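Local coordinates for VOC domain-containing protein (Streptococcus mutans, PDB 3L7T), which binds zinc and, as a member of the VOC (glyoxalase/bleomycin resistance) superfamily, may act as a lactoylglutathione lyase, at residues A[8-13]-A[55-60]; A[12-17]-A[124-129]; A[29-34]-A[45-50]; A[104-109]-A[118-123]. One frame throughout, in Å; residues are numbered along the deposited sequence.

Contact 1: residues A[8-13]-A[55-60]. With ZN (zinc ion), chain E.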
loop_
_atom_site.group_PDB
_atom_site.type_symbol
_atom_site.label_atom_id
_atom_site.label_comp_id
_atom_site.label_asym_id
_atom_site.label_seq_id
_atom_site.Cartn_x
_atom_site.Cartn_y
_atom_site.Cartn_z
ATOM N N HIS A 8 -8.775 3.030 1.950
ATOM C CA HIS A 8 -7.925 3.597 0.891
ATOM C C HIS A 8 -6.460 3.235 1.102
ATOM O O HIS A 8 -6.048 2.809 2.200
ATOM C CB HIS A 8 -8.121 5.139 0.796
ATOM C CG HIS A 8 -7.580 5.905 1.967
ATOM N ND1 HIS A 8 -8.355 6.254 3.055
ATOM C CD2 HIS A 8 -6.366 6.465 2.178
ATOM C CE1 HIS A 8 -7.637 6.991 3.886
ATOM N NE2 HIS A 8 -6.412 7.090 3.397
ATOM N N VAL A 9 -5.689 3.369 0.020
ATOM C CA VAL A 9 -4.246 3.168 0.044
ATOM C C VAL A 9 -3.691 4.453 -0.533
ATOM O O VAL A 9 -4.222 4.954 -1.527
ATOM C CB VAL A 9 -3.839 2.037 -0.915
ATOM C CG1 VAL A 9 -2.362 1.689 -0.699
ATOM C CG2 VAL A 9 -4.677 0.778 -0.609
ATOM N N ALA A 10 -2.684 5.002 0.124
ATOM C CA ALA A 10 -2.088 6.279 -0.296
ATOM C C ALA A 10 -0.695 6.016 -0.815
ATOM O O ALA A 10 -0.039 5.048 -0.419
ATOM C CB ALA A 10 -2.038 7.226 0.878
ATOM N N LEU A 11 -0.265 6.858 -1.749
ATOM C CA LEU A 11 1.084 6.723 -2.263
ATOM C C LEU A 11 1.583 8.082 -2.621
ATOM O O LEU A 11 0.788 9.027 -2.788
ATOM C CB LEU A 11 1.113 5.791 -3.471
ATOM C CG LEU A 11 0.323 6.153 -4.720
ATOM C CD1 LEU A 11 1.266 6.796 -5.711
ATOM C CD2 LEU A 11 -0.283 4.900 -5.339
ATOM N N ILE A 12 2.902 8.174 -2.699
ATOM C CA ILE A 12 3.604 9.425 -3.004
ATOM C C ILE A 12 4.269 9.314 -4.373
ATOM O O ILE A 12 4.874 8.311 -4.698
ATOM C CB ILE A 12 4.658 9.730 -1.921
ATOM C CG1 ILE A 12 3.920 10.110 -0.622
ATOM C CG2 ILE A 12 5.626 10.886 -2.383
ATOM C CD1 ILE A 12 4.785 10.396 0.583
ATOM N N VAL A 13 4.219 10.395 -5.156
ATOM C CA VAL A 13 4.814 10.416 -6.490
ATOM C C VAL A 13 5.725 11.653 -6.564
ATOM O O VAL A 13 5.604 12.550 -5.729
ATOM C CB VAL A 13 3.753 10.470 -7.622
ATOM C CG1 VAL A 13 2.811 9.226 -7.566
ATOM C CG2 VAL A 13 2.947 11.777 -7.574
ATOM N N GLU A 55 -5.185 7.157 -2.977
ATOM C CA GLU A 55 -4.929 8.569 -2.735
ATOM C C GLU A 55 -3.538 8.861 -3.229
ATOM O O GLU A 55 -2.578 8.386 -2.646
ATOM C CB GLU A 55 -4.958 8.883 -1.237
ATOM C CG GLU A 55 -6.314 8.805 -0.587
ATOM C CD GLU A 55 -6.298 9.361 0.824
ATOM O OE1 GLU A 55 -5.187 9.457 1.421
ATOM O OE2 GLU A 55 -7.411 9.524 1.372
ATOM N N ILE A 56 -3.416 9.645 -4.286
ATOM C CA ILE A 56 -2.103 9.983 -4.810
ATOM C C ILE A 56 -1.680 11.367 -4.280
ATOM O O ILE A 56 -2.399 12.361 -4.474
ATOM C CB ILE A 56 -2.116 9.978 -6.335
ATOM C CG1 ILE A 56 -2.715 8.680 -6.900
ATOM C CG2 ILE A 56 -0.721 10.251 -6.887
ATOM C CD1 ILE A 56 -1.970 7.453 -6.571
ATOM N N PHE A 57 -0.499 11.436 -3.669
ATOM C CA PHE A 57 0.011 12.698 -3.147
ATOM C C PHE A 57 1.248 13.078 -3.905
ATOM O O PHE A 57 2.168 12.292 -4.011
ATOM C CB PHE A 57 0.396 12.572 -1.677
ATOM C CG PHE A 57 -0.778 12.452 -0.744
ATOM C CD1 PHE A 57 -1.315 13.579 -0.133
ATOM C CD2 PHE A 57 -1.264 11.200 -0.392
ATOM C CE1 PHE A 57 -2.353 13.475 0.799
ATOM C CE2 PHE A 57 -2.280 11.075 0.570
ATOM C CZ PHE A 57 -2.830 12.231 1.146
ATOM N N GLY A 58 1.336 14.321 -4.353
ATOM C CA GLY A 58 2.595 14.731 -4.971
ATOM C C GLY A 58 2.499 16.206 -5.224
ATOM O O GLY A 58 1.516 16.848 -4.861
ATOM N N ASN A 59 3.525 16.720 -5.858
ATOM C CA ASN A 59 3.557 18.134 -6.172
ATOM C C ASN A 59 4.055 18.302 -7.601
ATOM O O ASN A 59 4.681 17.408 -8.161
ATOM C CB ASN A 59 4.447 18.878 -5.179
ATOM C CG ASN A 59 4.245 20.387 -5.232
ATOM O OD1 ASN A 59 3.330 20.858 -5.883
ATOM N ND2 ASN A 59 5.094 21.145 -4.527
ATOM N N LYS A 60 3.685 19.419 -8.230
ATOM C CA LYS A 60 3.982 19.634 -9.641
ATOM C C LYS A 60 5.354 20.295 -9.692
ATOM O O LYS A 60 5.678 21.036 -8.779
ATOM C CB LYS A 60 2.945 20.601 -10.222
ATOM C CG LYS A 60 1.625 19.967 -10.505
ATOM C CD LYS A 60 0.584 20.973 -10.915
ATOM C CE LYS A 60 -0.738 20.264 -11.114
ATOM N NZ LYS A 60 -1.821 21.164 -11.615
HETATM ZN ZN ZN E . -4.821 8.797 4.094
HETATM O O HOH W 1 6.151 15.338 -5.709
#

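Contact 2: residues A[12-17]-A[124-129]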
loop_
_atom_site.group_PDB
_atom_site.type_symbol
_atom_site.label_atom_id
_atom_site.label_comp_id
_atom_site.label_asym_id
_atom_site.label_seq_id
_atom_site.Cartn_x
_atom_site.Cartn_y
_atom_site.Cartn_z
ATOM N N ILE A 12 2.902 8.174 -2.699
ATOM C CA ILE A 12 3.604 9.425 -3.004
ATOM C C ILE A 12 4.269 9.314 -4.373
ATOM O O ILE A 12 4.874 8.311 -4.698
ATOM C CB ILE A 12 4.658 9.730 -1.921
ATOM C CG1 ILE A 12 3.920 10.110 -0.622
ATOM C CG2 ILE A 12 5.626 10.886 -2.383
ATOM C CD1 ILE A 12 4.785 10.396 0.583
ATOM N N VAL A 13 4.219 10.395 -5.156
ATOM C CA VAL A 13 4.814 10.416 -6.490
ATOM C C VAL A 13 5.725 11.653 -6.564
ATOM O O VAL A 13 5.604 12.550 -5.729
ATOM C CB VAL A 13 3.753 10.470 -7.622
ATOM C CG1 VAL A 13 2.811 9.226 -7.566
ATOM C CG2 VAL A 13 2.947 11.777 -7.574
ATOM N N SER A 14 6.737 11.588 -7.419
ATOM C CA SER A 14 7.708 12.679 -7.512
ATOM C C SER A 14 7.175 13.802 -8.416
ATOM O O SER A 14 7.435 14.979 -8.163
ATOM C CB SER A 14 9.089 12.163 -7.994
ATOM O OG SER A 14 9.031 11.735 -9.361
ATOM N N ASP A 15 6.556 13.425 -9.530
ATOM C CA ASP A 15 6.126 14.401 -10.521
ATOM C C ASP A 15 4.622 14.270 -10.686
ATOM O O ASP A 15 4.153 13.344 -11.337
ATOM C CB ASP A 15 6.832 14.135 -11.867
ATOM C CG ASP A 15 6.461 15.148 -12.940
ATOM O OD1 ASP A 15 5.254 15.451 -13.121
ATOM O OD2 ASP A 15 7.377 15.582 -13.675
ATOM N N TYR A 16 3.869 15.175 -10.068
ATOM C CA TYR A 16 2.424 15.041 -10.036
ATOM C C TYR A 16 1.791 14.913 -11.430
ATOM O O TYR A 16 0.949 14.061 -11.644
ATOM C CB TYR A 16 1.790 16.164 -9.203
ATOM C CG TYR A 16 0.297 16.046 -9.084
ATOM C CD1 TYR A 16 -0.279 15.084 -8.255
ATOM C CD2 TYR A 16 -0.531 16.727 -9.962
ATOM C CE1 TYR A 16 -1.630 14.939 -8.198
ATOM C CE2 TYR A 16 -1.884 16.604 -9.892
ATOM C CZ TYR A 16 -2.441 15.709 -9.013
ATOM O OH TYR A 16 -3.825 15.597 -9.001
ATOM N N ASP A 17 2.191 15.768 -12.379
ATOM C CA ASP A 17 1.620 15.714 -13.715
ATOM C C ASP A 17 1.898 14.396 -14.424
ATOM O O ASP A 17 1.048 13.884 -15.162
ATOM C CB ASP A 17 2.115 16.880 -14.582
ATOM C CG ASP A 17 1.587 18.219 -14.124
ATOM O OD1 ASP A 17 0.477 18.289 -13.562
ATOM O OD2 ASP A 17 2.327 19.210 -14.281
ATOM N N ASP A 124 5.128 1.998 -11.807
ATOM C CA ASP A 124 4.685 3.359 -11.990
ATOM C C ASP A 124 5.925 4.211 -12.267
ATOM O O ASP A 124 7.049 3.678 -12.258
ATOM C CB ASP A 124 3.803 3.839 -10.809
ATOM C CG ASP A 124 4.561 4.572 -9.705
ATOM O OD1 ASP A 124 5.817 4.457 -9.567
ATOM O OD2 ASP A 124 3.833 5.224 -8.884
ATOM N N PRO A 125 5.720 5.475 -12.652
ATOM C CA PRO A 125 6.845 6.326 -13.034
ATOM C C PRO A 125 7.938 6.451 -11.977
ATOM O O PRO A 125 9.072 6.813 -12.316
ATOM C CB PRO A 125 6.181 7.693 -13.289
ATOM C CG PRO A 125 4.787 7.335 -13.714
ATOM C CD PRO A 125 4.425 6.142 -12.863
ATOM N N ASP A 126 7.608 6.194 -10.711
ATOM C CA ASP A 126 8.569 6.256 -9.595
ATOM C C ASP A 126 9.023 4.871 -9.140
ATOM O O ASP A 126 9.662 4.732 -8.085
ATOM C CB ASP A 126 7.993 7.052 -8.434
ATOM C CG ASP A 126 7.845 8.536 -8.778
ATOM O OD1 ASP A 126 8.876 9.138 -9.129
ATOM O OD2 ASP A 126 6.707 9.063 -8.863
ATOM N N GLY A 127 8.812 3.884 -10.010
ATOM C CA GLY A 127 9.271 2.507 -9.782
ATOM C C GLY A 127 8.445 1.720 -8.761
ATOM O O GLY A 127 8.915 0.716 -8.195
ATOM N N LEU A 128 7.238 2.199 -8.477
ATOM C CA LEU A 128 6.372 1.487 -7.508
ATOM C C LEU A 128 5.900 0.197 -8.217
ATOM O O LEU A 128 5.313 0.276 -9.301
ATOM C CB LEU A 128 5.156 2.355 -7.202
ATOM C CG LEU A 128 4.095 1.709 -6.295
ATOM C CD1 LEU A 128 4.794 1.327 -5.000
ATOM C CD2 LEU A 128 2.939 2.702 -6.058
ATOM N N PRO A 129 6.191 -0.985 -7.644
ATOM C CA PRO A 129 5.722 -2.208 -8.325
ATOM C C PRO A 129 4.192 -2.379 -8.226
ATOM O O PRO A 129 3.620 -2.292 -7.124
ATOM C CB PRO A 129 6.411 -3.346 -7.561
ATOM C CG PRO A 129 7.570 -2.716 -6.834
ATOM C CD PRO A 129 7.054 -1.283 -6.498
HETATM O O HOH W 2 5.264 5.964 -6.540
HETATM O O HOH W 3 6.375 10.827 -10.801
#

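Contact 3: residues A[29-34]-A[45-50]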
loop_
_atom_site.group_PDB
_atom_site.type_symbol
_atom_site.label_atom_id
_atom_site.label_comp_id
_atom_site.label_asym_id
_atom_site.label_seq_id
_atom_site.Cartn_x
_atom_site.Cartn_y
_atom_site.Cartn_z
ATOM N N PHE A 29 -7.965 4.927 -14.252
ATOM C CA PHE A 29 -8.709 5.122 -13.000
ATOM C C PHE A 29 -9.629 6.366 -13.031
ATOM O O PHE A 29 -9.214 7.444 -13.428
ATOM C CB PHE A 29 -7.745 5.236 -11.828
ATOM C CG PHE A 29 -7.114 3.936 -11.437
ATOM C CD1 PHE A 29 -7.865 2.920 -10.890
ATOM C CD2 PHE A 29 -5.763 3.736 -11.615
ATOM C CE1 PHE A 29 -7.287 1.702 -10.592
ATOM C CE2 PHE A 29 -5.185 2.501 -11.342
ATOM C CZ PHE A 29 -5.945 1.503 -10.793
ATOM N N GLU A 30 -10.859 6.219 -12.560
ATOM C CA GLU A 30 -11.759 7.362 -12.400
ATOM C C GLU A 30 -11.281 8.329 -11.306
ATOM O O GLU A 30 -11.045 7.911 -10.183
ATOM C CB GLU A 30 -13.152 6.814 -12.050
ATOM C CG GLU A 30 -14.292 7.815 -12.039
ATOM C CD GLU A 30 -15.530 7.289 -11.303
ATOM O OE1 GLU A 30 -15.786 6.068 -11.339
ATOM O OE2 GLU A 30 -16.208 8.100 -10.641
ATOM N N VAL A 31 -11.271 9.634 -11.590
ATOM C CA VAL A 31 -11.002 10.640 -10.575
ATOM C C VAL A 31 -12.237 10.908 -9.719
ATOM O O VAL A 31 -13.314 11.256 -10.238
ATOM C CB VAL A 31 -10.550 11.967 -11.235
ATOM C CG1 VAL A 31 -10.365 13.029 -10.183
ATOM C CG2 VAL A 31 -9.245 11.746 -12.021
ATOM N N ILE A 32 -12.100 10.727 -8.411
ATOM C CA ILE A 32 -13.157 11.090 -7.490
ATOM C C ILE A 32 -13.079 12.562 -7.118
ATOM O O ILE A 32 -14.090 13.260 -7.185
ATOM C CB ILE A 32 -13.137 10.234 -6.215
ATOM C CG1 ILE A 32 -13.236 8.735 -6.553
ATOM C CG2 ILE A 32 -14.260 10.658 -5.263
ATOM C CD1 ILE A 32 -12.792 7.812 -5.417
ATOM N N ARG A 33 -11.910 12.995 -6.641
ATOM C CA ARG A 33 -11.663 14.374 -6.222
ATOM C C ARG A 33 -10.235 14.710 -6.571
ATOM O O ARG A 33 -9.360 13.831 -6.602
ATOM C CB ARG A 33 -11.777 14.541 -4.691
ATOM C CG ARG A 33 -12.984 13.896 -4.061
ATOM C CD ARG A 33 -12.905 13.928 -2.515
ATOM N NE ARG A 33 -13.779 12.899 -1.994
ATOM C CZ ARG A 33 -13.376 11.677 -1.695
ATOM N NH1 ARG A 33 -12.076 11.359 -1.800
ATOM N NH2 ARG A 33 -14.272 10.766 -1.349
ATOM N N GLU A 34 -9.965 15.998 -6.608
ATOM C CA GLU A 34 -8.605 16.500 -6.690
ATOM C C GLU A 34 -8.519 17.827 -5.975
ATOM O O GLU A 34 -9.329 18.736 -6.238
ATOM C CB GLU A 34 -8.191 16.674 -8.143
ATOM C CG GLU A 34 -6.765 17.193 -8.307
ATOM C CD GLU A 34 -6.407 17.459 -9.771
ATOM O OE1 GLU A 34 -7.307 17.856 -10.535
ATOM O OE2 GLU A 34 -5.222 17.331 -10.143
ATOM N N LEU A 45 -4.852 13.560 -5.029
ATOM C CA LEU A 45 -5.662 13.080 -6.122
ATOM C C LEU A 45 -6.295 11.768 -5.649
ATOM O O LEU A 45 -5.579 10.791 -5.389
ATOM C CB LEU A 45 -4.772 12.810 -7.330
ATOM C CG LEU A 45 -5.454 12.106 -8.510
ATOM C CD1 LEU A 45 -6.643 12.868 -9.131
ATOM C CD2 LEU A 45 -4.423 11.784 -9.560
ATOM N N ASP A 46 -7.626 11.742 -5.578
ATOM C CA ASP A 46 -8.335 10.557 -5.075
ATOM C C ASP A 46 -8.973 9.788 -6.222
ATOM O O ASP A 46 -9.800 10.335 -6.971
ATOM C CB ASP A 46 -9.417 10.985 -4.086
ATOM C CG ASP A 46 -8.846 11.736 -2.872
ATOM O OD1 ASP A 46 -7.708 11.428 -2.429
ATOM O OD2 ASP A 46 -9.557 12.619 -2.337
ATOM N N LEU A 47 -8.567 8.524 -6.368
ATOM C CA LEU A 47 -8.991 7.695 -7.511
ATOM C C LEU A 47 -9.864 6.533 -7.072
ATOM O O LEU A 47 -9.640 5.939 -6.025
ATOM C CB LEU A 47 -7.748 7.122 -8.200
ATOM C CG LEU A 47 -6.760 8.182 -8.697
ATOM C CD1 LEU A 47 -5.695 7.544 -9.592
ATOM C CD2 LEU A 47 -7.470 9.314 -9.508
ATOM N N LYS A 48 -10.824 6.149 -7.907
ATOM C CA LYS A 48 -11.650 5.019 -7.558
ATOM C C LYS A 48 -11.085 3.702 -8.058
ATOM O O LYS A 48 -10.810 3.552 -9.260
ATOM C CB LYS A 48 -13.057 5.208 -8.119
ATOM C CG LYS A 48 -13.996 4.094 -7.710
ATOM C CD LYS A 48 -15.472 4.490 -7.931
ATOM C CE LYS A 48 -16.395 3.501 -7.213
ATOM N NZ LYS A 48 -16.329 2.195 -7.947
ATOM N N CYS A 49 -11.034 2.702 -7.181
ATOM C CA CYS A 49 -10.698 1.339 -7.617
ATOM C C CYS A 49 -11.647 0.324 -6.972
ATOM O O CYS A 49 -11.422 -0.098 -5.845
ATOM C CB CYS A 49 -9.244 0.987 -7.296
ATOM S SG CYS A 49 -8.767 -0.650 -7.961
ATOM N N GLY A 50 -12.783 0.065 -7.628
ATOM C CA GLY A 50 -13.882 -0.652 -6.975
ATOM C C GLY A 50 -14.230 0.009 -5.647
ATOM O O GLY A 50 -14.450 1.220 -5.603
HETATM O O HOH W 4 -11.688 3.721 -11.721
#

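Contact 4: residues A[104-109]-A[118-123]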
loop_
_atom_site.group_PDB
_atom_site.type_symbol
_atom_site.label_atom_id
_atom_site.label_comp_id
_atom_site.label_asym_id
_atom_site.label_seq_id
_atom_site.Cartn_x
_atom_site.Cartn_y
_atom_site.Cartn_z
ATOM N N ILE A 104 3.910 0.999 -21.597
ATOM C CA ILE A 104 4.294 0.618 -20.231
ATOM C C ILE A 104 4.937 -0.771 -20.266
ATOM O O ILE A 104 4.329 -1.713 -20.767
ATOM C CB ILE A 104 3.045 0.561 -19.303
ATOM C CG1 ILE A 104 2.291 1.900 -19.319
ATOM C CG2 ILE A 104 3.421 0.166 -17.879
ATOM C CD1 ILE A 104 3.119 3.061 -18.866
ATOM N N ARG A 105 6.154 -0.896 -19.757
ATOM C CA ARG A 105 6.851 -2.194 -19.793
ATOM C C ARG A 105 6.262 -3.146 -18.763
ATOM O O ARG A 105 6.131 -2.798 -17.589
ATOM C CB ARG A 105 8.347 -2.033 -19.520
ATOM C CG ARG A 105 9.136 -3.346 -19.641
ATOM C CD ARG A 105 10.068 -3.565 -18.453
ATOM N NE ARG A 105 11.345 -2.869 -18.616
ATOM C CZ ARG A 105 12.534 -3.473 -18.691
ATOM N NH1 ARG A 105 12.624 -4.796 -18.586
ATOM N NH2 ARG A 105 13.640 -2.749 -18.846
ATOM N N VAL A 106 5.895 -4.341 -19.211
ATOM C CA VAL A 106 5.355 -5.354 -18.311
ATOM C C VAL A 106 6.241 -6.590 -18.338
ATOM O O VAL A 106 6.555 -7.120 -19.412
ATOM C CB VAL A 106 3.936 -5.733 -18.709
ATOM C CG1 VAL A 106 3.274 -6.599 -17.612
ATOM C CG2 VAL A 106 3.127 -4.454 -18.965
ATOM N N GLU A 107 6.695 -7.012 -17.166
ATOM C CA GLU A 107 7.509 -8.227 -17.081
ATOM C C GLU A 107 6.719 -9.480 -17.488
ATOM O O GLU A 107 5.482 -9.456 -17.595
ATOM C CB GLU A 107 8.131 -8.347 -15.678
ATOM C CG GLU A 107 9.099 -7.184 -15.386
ATOM C CD GLU A 107 9.775 -7.247 -14.013
ATOM O OE1 GLU A 107 9.322 -8.033 -13.147
ATOM O OE2 GLU A 107 10.739 -6.471 -13.788
ATOM N N GLU A 108 7.435 -10.555 -17.813
ATOM C CA GLU A 108 6.795 -11.767 -18.321
ATOM C C GLU A 108 5.678 -12.194 -17.394
ATOM O O GLU A 108 5.824 -12.155 -16.174
ATOM C CB GLU A 108 7.777 -12.937 -18.351
ATOM C CG GLU A 108 8.643 -13.034 -19.560
ATOM C CD GLU A 108 9.532 -14.262 -19.490
ATOM O OE1 GLU A 108 8.990 -15.391 -19.514
ATOM O OE2 GLU A 108 10.752 -14.081 -19.292
ATOM N N VAL A 109 4.677 -12.821 -17.979
ATOM C CA VAL A 109 3.643 -13.476 -17.207
ATOM C C VAL A 109 4.218 -14.640 -16.402
ATOM O O VAL A 109 4.818 -15.567 -16.965
ATOM C CB VAL A 109 2.522 -13.970 -18.123
ATOM C CG1 VAL A 109 1.536 -14.816 -17.350
ATOM C CG2 VAL A 109 1.832 -12.784 -18.781
ATOM N N LYS A 118 -2.313 -16.708 -13.193
ATOM C CA LYS A 118 -1.409 -15.808 -13.894
ATOM C C LYS A 118 -1.292 -14.430 -13.225
ATOM O O LYS A 118 -2.253 -13.898 -12.687
ATOM C CB LYS A 118 -1.833 -15.647 -15.354
ATOM C CG LYS A 118 -1.662 -16.893 -16.186
ATOM C CD LYS A 118 -2.783 -16.999 -17.210
ATOM C CE LYS A 118 -2.264 -16.816 -18.629
ATOM N NZ LYS A 118 -1.252 -17.847 -18.993
ATOM N N MET A 119 -0.123 -13.820 -13.348
ATOM C CA MET A 119 0.081 -12.481 -12.787
ATOM C C MET A 119 1.257 -11.879 -13.525
ATOM O O MET A 119 2.025 -12.613 -14.146
ATOM C CB MET A 119 0.408 -12.569 -11.306
ATOM C CG MET A 119 1.532 -13.512 -11.022
ATOM S SD MET A 119 1.825 -13.754 -9.268
ATOM C CE MET A 119 3.595 -14.015 -9.285
ATOM N N ALA A 120 1.414 -10.552 -13.451
ATOM C CA ALA A 120 2.543 -9.901 -14.109
ATOM C C ALA A 120 2.794 -8.565 -13.413
ATOM O O ALA A 120 1.847 -7.898 -13.028
ATOM C CB ALA A 120 2.240 -9.688 -15.574
ATOM N N PHE A 121 4.060 -8.238 -13.174
ATOM C CA PHE A 121 4.447 -6.921 -12.662
ATOM C C PHE A 121 4.713 -5.870 -13.723
ATOM O O PHE A 121 5.330 -6.131 -14.775
ATOM C CB PHE A 121 5.682 -7.016 -11.762
ATOM C CG PHE A 121 5.399 -7.567 -10.389
ATOM C CD1 PHE A 121 4.986 -6.726 -9.353
ATOM C CD2 PHE A 121 5.583 -8.915 -10.128
ATOM C CE1 PHE A 121 4.744 -7.229 -8.082
ATOM C CE2 PHE A 121 5.344 -9.431 -8.867
ATOM C CZ PHE A 121 4.917 -8.591 -7.842
ATOM N N PHE A 122 4.308 -4.649 -13.402
ATOM C CA PHE A 122 4.726 -3.454 -14.144
ATOM C C PHE A 122 5.048 -2.397 -13.092
ATOM O O PHE A 122 5.009 -2.696 -11.900
ATOM C CB PHE A 122 3.623 -3.011 -15.122
ATOM C CG PHE A 122 2.323 -2.629 -14.469
ATOM C CD1 PHE A 122 1.901 -1.300 -14.484
ATOM C CD2 PHE A 122 1.438 -3.611 -13.984
ATOM C CE1 PHE A 122 0.657 -0.957 -14.014
ATOM C CE2 PHE A 122 0.214 -3.270 -13.487
ATOM C CZ PHE A 122 -0.186 -1.928 -13.485
ATOM N N PHE A 123 5.395 -1.182 -13.508
ATOM C CA PHE A 123 5.887 -0.186 -12.553
ATOM C C PHE A 123 5.329 1.193 -12.849
ATOM O O PHE A 123 5.079 1.515 -13.990
ATOM C CB PHE A 123 7.418 -0.147 -12.566
ATOM C CG PHE A 123 8.044 -1.469 -12.232
ATOM C CD1 PHE A 123 8.376 -1.779 -10.924
ATOM C CD2 PHE A 123 8.186 -2.438 -13.212
ATOM C CE1 PHE A 123 8.882 -3.022 -10.599
ATOM C CE2 PHE A 123 8.659 -3.704 -12.890
ATOM C CZ PHE A 123 9.029 -3.992 -11.588
HETATM O O HOH W 5 6.720 -0.747 -15.956
HETATM O O HOH W 6 5.836 -10.485 -13.977
#

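Contact 1: residues A[8-13]-A[55-60]
Strands 8-12 and 55-58 run parallel, their axes 4.8 Å apart and inclined by 20°, bound by four alternating backbone hydrogen bonds from Glu55 N to Val9 O, Leu11 N to Glu55 O, Phe57 N to Leu11 O and Val13 N to Phe57 O. They belong to strands 5-12 and 52-58, first and last of the N-terminal sheet of the VOC fold in chain order but neighbours in it, and together they supply part of a zinc site. On the face carrying Ala10, Glu55 and Phe57, the Glu55 carboxylate stacks over one face of the His8 imidazole, the planes 21° apart. His8 CG sits between its backbone N and carbonyl carbon (chi1 69°), which stands the ring up beside Glu55. Glu55 OE2 also takes a salt bridge from Lys44. Ala10 CB touches the Phe57 ring at its edge, 3.9 Å from CE2. The other face is apolar: the Leu11 and Ile56 side chains lie alongside each other, pointing the same way, and Val13 CG1 meets Ile56 CG2 at 3.7 Å, the two side chains at about a right angle. Where the strands part, a water donates to Val13 O and accepts from Asn59 N. The zinc ion is held by His8 NE2 at 2.4 Å, more distantly by Glu55 OE1 at 2.8 Å, and by His84 NE2 of the second subunit.

Contact 2: residues A[12-17]-A[124-129]
Ser14 and Asp126 meet through two hydrogen bonds, one to each carboxylate oxygen, that join the loop leading into helix 16-26 to the loop between strands 118-123 and 129-133. Ser14 N gives a nearly straight bond to Asp126 OD2 (2.9 Å, 166°), arriving from above the carboxylate plane, while Ser14 OG donates to Asp126 OD1 at 2.6 Å on its syn side. The hydroxyl lies between its own backbone N and carbonyl carbon (chi1 69°), which brings OG within reach of OD1. Asp126 OD2 also accepts from a water that takes the Asp15 N-H in turn. Val13 CA packs 3.3 Å from Asp126 OD2. Both oxygens of Asp124 are also bonded: OD1 accepts from Asp126 N (2.7 Å), an Asx turn, and from Leu128 N (2.9 Å), which approach from opposite faces of the carboxylate, and OD2 receives Tyr23 OH and a second water, which also donates to Ile12 O. Asp15 at the N-cap turns its OD1 to Lys18 N. Gly127 N bonds Asp124 O in a type I turn from Asp124 to Gly127; with the positive phi of Gly127 and the Asp124 N to Leu128 O bond, this is the type I turn plus G1 bulge of a beta hairpin, connecting strands 118-123 and 129-133.

Contact 3: residues A[29-34]-A[45-50]
Val31 to Glu34 pairs with Leu45 to Leu47 as the two arms of a beta hairpin, strands 30-37 and 42-49, at the edge of the N-terminal sheet. Among the backbone bonds, Lys48 N donates to Glu30 O, Asp46 N to Arg33 O at 2.9 Å, and Ile32 N to Asp46 O at 2.7 Å. Arg33 N adds a weak 3.4 Å bond to that same Asp46 O; Ile32 and Arg33 thus both face one residue, a classic beta bulge that shifts the register by one. Between Glu30 N and Lys48 O a water stands where a second direct bond of that pair would be. The charged contact is the salt bridge from Arg33 NH1 to Asp46 OD2, 2.9 Å: the oxygen lies in the guanidinium plane, whereas the nitrogen stands above the carboxylate plane, the two planes 70° apart. With CG anti to the carbonyl carbon (chi1 -46°), the Arg33 chain extends from CG to NE and brings NH1 to Asp46. Ile32 CG2 covers one face of that guanidinium. Arg33 NH1 also pairs with Glu53, and Asp46 OD1 with Lys44. Apolar contacts line the face of Val31, Leu45 and Leu47. Val31 CG1 touches Leu45 CD1 and Val31 CG2 touches Leu47 CD2, both at 3.9 Å, while Phe29 CB rests 3.8 Å from Leu47 CD1. Cys49 SG meets the Phe29 ring at its edge, a sulfur-aromatic contact. Since Lys44 bridges both Asp46 and the zinc ligand Glu55, the network running Arg33-Asp46-Lys44-Glu55 is consistent with a second shell that orients Glu55.

Contact 4: residues A[104-109]-A[118-123]
At the outer edge of the C-terminal four-stranded sheet of the VOC fold, Glu107 N donates to Phe121 O at 2.9 Å, the one direct hydrogen bond between loop 104-109 and strand 118-123. The loop runs roughly antiparallel to the strand, end-to-end directions 152° apart, as it leads from helix 92-102 toward strand 110-111. On both sides of the direct bond a water stands in for a backbone link: one donates to Arg105 O and accepts from Phe123 N, the other donates to Glu108 O and accepts from Phe121 N. Val106 and Val109 pack against helix 92-102, Ile104 and Phe122 against helix 16-26. Val106 spreads its methyls over two strand residues, CG1 to Ala120 CB at 3.8 Å and CG2 to Phe122 CB at 4.1 Å, its side chain lying alongside that of Phe122. Ile104 CG2 approaches Phe122 CD1 at 4.0 Å, and Val109 CG1 lies 4.0 Å from Lys118 CG. Phe121 turns its ring away from the loop to meet His84 of the same chain edge-to-face; His84 and Glu131 are zinc-binding positions, though neither carries the ion in this chain. Glu107, its chain extended beyond CG, runs alongside the strand from Phe121 to Phe123, and its carboxylate lies at the edge of the Phe123 ring, the planes 65° apart, with Glu107 OE2 3.6 Å from Phe123 CE2.

In the fold
From the N terminus, strand 5-12 leads into contact 1, which closes on strand 52-58 and encloses contact 3, the local hairpin of strands 30-37 and 42-49; strand 52-58 lies next to 42-49, putting both contacts in the N-terminal sheet. Contact 2 starts from the same stretch, sharing Ile12 and Val13, but closes far later, at 124-129. Its loop therefore encloses contact 3 and also contact 4, which forms in series after contacts 1 and 3 at the edge of the C-terminal sheet. Contact 4 lies on the opposite side of the chain's centre from both, their nearest atoms well apart; contact 2 touches all three and spans the two sheets.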